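Local coordinates for 3-chlorocatechol 1,2-dioxygenase (Rhodococcus opacus, PDB 2BOY), which probably catalyses the intradiol, ferric-iron-dependent cleavage of catechols such as 3-chlorocatechol, opening the aromatic ring between its two hydroxylated carbons, at residues Ser29-Lys32 with Ala33-Trp37; Asn45-Pro48 with Leu49-Asp52. One frame throughout, in Å; residues are numbered along the deposited sequence.

Contact 1. Residues Ser29-Lys32 with Ala33-Trp37. With LPP (2-(hexadecanoyloxy)-1-[(phosphonooxy)methyl]ethyl hexadecanoate), chain K.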
# COMPACT_ATOMS: atom_id res chain seq x y z
N SER A 29 5.14 16.93 2.39
CA SER A 29 4.56 17.12 1.07
C SER A 29 4.58 15.78 0.27
O SER A 29 3.61 15.41 -0.39
CB SER A 29 5.29 18.24 0.31
OG SER A 29 4.88 18.20 -1.05
N GLU A 30 5.72 15.11 0.33
CA GLU A 30 5.89 13.77 -0.23
C GLU A 30 4.91 12.74 0.40
O GLU A 30 4.32 11.95 -0.34
CB GLU A 30 7.35 13.33 -0.06
CG GLU A 30 8.28 14.16 -0.96
CD GLU A 30 9.76 13.98 -0.68
OE1 GLU A 30 10.12 13.57 0.42
OE2 GLU A 30 10.57 14.23 -1.60
N TYR A 31 4.76 12.78 1.73
CA TYR A 31 3.80 11.92 2.46
C TYR A 31 2.37 12.16 1.96
O TYR A 31 1.65 11.20 1.70
CB TYR A 31 3.84 12.27 3.93
CG TYR A 31 2.96 11.44 4.84
CD1 TYR A 31 1.94 12.05 5.61
CD2 TYR A 31 3.17 10.08 5.00
CE1 TYR A 31 1.13 11.27 6.50
CE2 TYR A 31 2.39 9.32 5.88
CZ TYR A 31 1.37 9.92 6.62
OH TYR A 31 0.62 9.16 7.50
N LYS A 32 1.97 13.43 1.82
CA LYS A 32 0.62 13.74 1.32
C LYS A 32 0.41 13.29 -0.13
O LYS A 32 -0.65 12.76 -0.47
CB LYS A 32 0.28 15.23 1.49
CG LYS A 32 0.10 15.64 2.96
CD LYS A 32 0.17 17.17 3.14
CE LYS A 32 0.25 17.58 4.62
NZ LYS A 32 -1.07 17.35 5.29
N ALA A 33 1.42 13.52 -0.98
CA ALA A 33 1.35 13.04 -2.36
C ALA A 33 1.22 11.50 -2.39
O ALA A 33 0.45 10.96 -3.18
CB ALA A 33 2.56 13.52 -3.17
N SER A 34 1.95 10.82 -1.50
CA SER A 34 1.91 9.35 -1.42
C SER A 34 0.54 8.86 -0.96
O SER A 34 0.06 7.81 -1.42
CB SER A 34 2.96 8.81 -0.44
OG SER A 34 4.25 9.21 -0.88
N THR A 35 -0.02 9.55 0.02
CA THR A 35 -1.38 9.27 0.49
C THR A 35 -2.40 9.33 -0.64
O THR A 35 -3.23 8.42 -0.81
CB THR A 35 -1.77 10.23 1.66
OG1 THR A 35 -0.83 10.08 2.75
CG2 THR A 35 -3.15 9.82 2.26
N GLY A 36 -2.37 10.42 -1.42
CA GLY A 36 -3.26 10.53 -2.57
C GLY A 36 -3.03 9.45 -3.58
O GLY A 36 -3.98 8.95 -4.17
N TRP A 37 -1.77 9.06 -3.77
CA TRP A 37 -1.44 8.00 -4.73
C TRP A 37 -2.00 6.67 -4.28
O TRP A 37 -2.67 5.97 -5.05
CB TRP A 37 0.09 7.91 -4.95
CG TRP A 37 0.44 6.85 -5.99
CD1 TRP A 37 0.44 6.99 -7.36
CD2 TRP A 37 0.77 5.51 -5.72
NE1 TRP A 37 0.75 5.79 -7.95
CE2 TRP A 37 0.95 4.85 -6.97
CE3 TRP A 37 0.92 4.75 -4.54
CZ2 TRP A 37 1.32 3.51 -7.07
CZ3 TRP A 37 1.27 3.41 -4.64
CH2 TRP A 37 1.46 2.79 -5.91
C6 LPP K . 4.74 14.10 -7.37
C7 LPP K . 4.68 12.60 -7.08
C8 LPP K . 5.04 12.38 -5.61
O9 LPP K . 3.35 12.08 -7.37
O27 LPP K . 6.26 11.64 -5.44
C11 LPP K . 3.26 10.66 -7.81
O10 LPP K . 2.46 10.39 -8.71
C12 LPP K . 4.11 9.55 -7.19
C13 LPP K . 3.42 8.96 -5.96
C14 LPP K . 4.41 8.24 -5.04
C15 LPP K . 3.73 7.12 -4.27
C16 LPP K . 4.74 6.20 -3.60
C17 LPP K . 4.11 5.32 -2.54
C18 LPP K . 4.71 3.92 -2.57
C19 LPP K . 5.03 3.43 -1.16
C20 LPP K . 6.11 2.34 -1.16
C21 LPP K . 5.55 0.98 -1.55
C29 LPP K . 6.92 12.02 -4.19
O28 LPP K . 6.61 13.08 -3.67
C30 LPP K . 8.00 11.14 -3.58
C31 LPP K . 7.40 9.85 -3.04
C32 LPP K . 8.03 9.42 -1.72
C33 LPP K . 7.32 8.20 -1.16
C34 LPP K . 7.34 8.16 0.37
C35 LPP K . 6.35 7.15 0.89
C36 LPP K . 6.01 7.39 2.36
C37 LPP K . 4.66 6.77 2.71
C38 LPP K . 4.81 5.32 3.10
C39 LPP K . 3.64 4.46 2.63
C40 LPP K . 3.87 3.01 3.02
C41 LPP K . 3.12 2.06 2.10
C42 LPP K . 2.41 0.95 2.88
C43 LPP K . 1.26 0.38 2.05
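Ser34 and Glu30 meet one turn apart on helix 28-43, and two backbone carbonyls here each serve a second donor beside the usual helical N-H. Glu30 O takes Ser34 N and, at 2.8 Å, Ser34 OG; Tyr31 O takes Thr35 N and, at 2.9 Å, Thr35 OG1. In each pair the amide and the hydroxyl approach from opposite faces of the carbonyl plane. Both hydroxyls stand beside their own backbone N (chi1 -60° in Ser34), which turns them back along the helix. Ordinary helical bonds run from Ala33 N to Ser29 O and from Gly36 N to Lys32 O. Thr35 OG1 also lies over one face of the Tyr31 ring, whose OH bonds to Asp52 of the second subunit, while Glu30 forms a salt bridge with Arg5 of that subunit.

A second group of contacts is with the phospholipid. LPP C15 stands 3.3 Å above the Trp37 indole plane, offset toward the rim, and small Ala33 CB lies 3.7 Å from LPP C8. Glu30 CG approaches the ester carbonyl oxygen LPP O28 (3.4 Å). With a serine in place of Trp37, that acyl chain would probably lose its flat apolar support. Ser34 OG comes within 3.2 Å of LPP C33; because its proton is spent on the helix, this polar residue can border a greasy pocket.

Contact 2. Residues Asn45-Pro48 with Leu49-Asp52. With BHO (benzhydroxamic acid), chain J.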
# COMPACT_ATOMS: atom_id res chain seq x y z
N ASN A 45 -8.87 0.42 -9.07
CA ASN A 45 -8.84 -1.06 -9.05
C ASN A 45 -7.53 -1.66 -9.55
O ASN A 45 -7.50 -2.68 -10.31
CB ASN A 45 -10.02 -1.67 -9.82
CG ASN A 45 -11.38 -1.20 -9.28
OD1 ASN A 45 -11.68 -1.34 -8.11
ND2 ASN A 45 -12.19 -0.61 -10.15
N GLU A 46 -6.45 -1.04 -9.11
CA GLU A 46 -5.11 -1.45 -9.51
C GLU A 46 -4.29 -2.12 -8.40
O GLU A 46 -3.07 -2.26 -8.56
CB GLU A 46 -4.34 -0.22 -10.05
CG GLU A 46 -4.70 0.06 -11.50
CD GLU A 46 -3.64 0.88 -12.24
OE1 GLU A 46 -2.59 1.24 -11.64
OE2 GLU A 46 -3.89 1.17 -13.43
N TRP A 47 -4.91 -2.55 -7.30
CA TRP A 47 -4.10 -3.31 -6.33
C TRP A 47 -3.45 -4.58 -6.92
O TRP A 47 -2.26 -4.77 -6.76
CB TRP A 47 -4.87 -3.60 -5.02
CG TRP A 47 -4.85 -2.36 -4.18
CD1 TRP A 47 -5.89 -1.52 -3.92
CD2 TRP A 47 -3.70 -1.79 -3.57
NE1 TRP A 47 -5.45 -0.47 -3.15
CE2 TRP A 47 -4.10 -0.61 -2.92
CE3 TRP A 47 -2.34 -2.18 -3.50
CZ2 TRP A 47 -3.21 0.21 -2.22
CZ3 TRP A 47 -1.44 -1.38 -2.80
CH2 TRP A 47 -1.89 -0.19 -2.16
N PRO A 48 -4.20 -5.43 -7.61
CA PRO A 48 -3.56 -6.62 -8.21
C PRO A 48 -2.44 -6.25 -9.20
O PRO A 48 -1.37 -6.88 -9.12
CB PRO A 48 -4.71 -7.37 -8.87
CG PRO A 48 -5.99 -6.88 -8.15
CD PRO A 48 -5.67 -5.45 -7.77
N LEU A 49 -2.64 -5.24 -10.06
CA LEU A 49 -1.59 -4.84 -10.97
C LEU A 49 -0.35 -4.35 -10.22
O LEU A 49 0.76 -4.81 -10.47
CB LEU A 49 -2.12 -3.76 -11.94
CG LEU A 49 -1.09 -3.09 -12.87
CD1 LEU A 49 -0.41 -4.08 -13.83
CD2 LEU A 49 -1.84 -1.99 -13.66
N PHE A 50 -0.54 -3.40 -9.30
CA PHE A 50 0.59 -2.83 -8.58
C PHE A 50 1.37 -3.92 -7.85
O PHE A 50 2.61 -3.99 -7.95
CB PHE A 50 0.08 -1.81 -7.55
CG PHE A 50 1.15 -1.28 -6.65
CD1 PHE A 50 1.10 -1.53 -5.28
CD2 PHE A 50 2.23 -0.60 -7.15
CE1 PHE A 50 2.09 -1.04 -4.43
CE2 PHE A 50 3.25 -0.13 -6.31
CZ PHE A 50 3.16 -0.37 -4.95
N LEU A 51 0.64 -4.74 -7.09
CA LEU A 51 1.31 -5.77 -6.30
C LEU A 51 1.99 -6.79 -7.21
O LEU A 51 3.13 -7.20 -6.93
CB LEU A 51 0.30 -6.48 -5.39
CG LEU A 51 -0.32 -5.49 -4.37
CD1 LEU A 51 -1.48 -6.19 -3.63
CD2 LEU A 51 0.72 -4.93 -3.42
N ASP A 52 1.29 -7.19 -8.28
CA ASP A 52 1.84 -8.18 -9.21
C ASP A 52 3.07 -7.66 -9.95
O ASP A 52 3.98 -8.45 -10.22
CB ASP A 52 0.80 -8.67 -10.21
CG ASP A 52 -0.17 -9.65 -9.60
OD1 ASP A 52 -0.05 -10.00 -8.39
OD2 ASP A 52 -1.12 -10.11 -10.26
C1 BHO J . 1.82 -8.96 -16.06
C2 BHO J . 2.58 -9.19 -14.82
C3 BHO J . 2.67 -8.16 -13.89
C4 BHO J . 2.05 -6.93 -14.16
C5 BHO J . 1.35 -6.72 -15.34
C6 BHO J . 1.24 -7.72 -16.30
C BHO J . 1.73 -10.07 -17.06
O1 BHO J . 2.62 -10.85 -17.08
N BHO J . 0.78 -10.24 -17.96
O2 BHO J . -0.44 -10.18 -17.71
O HOH W 1 -5.54 -4.50 -11.13
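Glu46 is the N-cap of helix 47-54, and its carbonyl opens the helical ladder by accepting Phe50 N at 2.9 Å, nearly in line with the C=O bond. Trp47 O takes Leu51 N in the same way, and Pro48 O takes Asp52 N at 2.8 Å. Proline suits the first turn, where its missing N-H costs no helical bond. Leu49 N is served by a water, which accepts from it at 3.2 Å and donates to Asn45 O, bridging the turn where Asn45, with positive phi, is the C-prime residue of the Schellman motif that ends helix 28-43.

Side-chain acceptors find partners beyond the two segments: Glu46 OE1 takes the N-H of Thr175, and Asp52 OD1 bonds to Tyr31 OH of the second subunit.

The other side chains meet by van der Waals contact. Trp47 CZ3 lies 3.6 Å from Phe50 CD1, the planes of the two six-membered rings inclined at 75°, while Leu51 CG sits at the indole edge, in its plane. With CG anti to the backbone N (chi1 173°), Leu49 directs its methyls two ways: CD2 packs on the Glu46 carboxylate carbon, and CD1 meets the benzhydroxamic acid ring at its C5, 3.5 Å away.

From the N terminus, helix 3-24 leads to helix 28-43, which carries contact 1; the chain then turns through Asn45 into helix 47-54, which carries contact 2. Each contact joins neighbouring turns and closes no long loop, so the two follow in series, neither nested nor crossed, their centres about 18 Å apart. They meet directly where Trp37 CH2 lies 3.5 Å from Phe50 CE2 in an edge-to-face ring pair, tying the consecutive helices together. Contact 1 borders the phospholipid pocket, contact 2 the benzhydroxamic acid pocket near the ferric iron, although Leu51 touches phospholipid as well. Across the dimer they also face one another: Tyr31 of one subunit packs on Leu51 of the other.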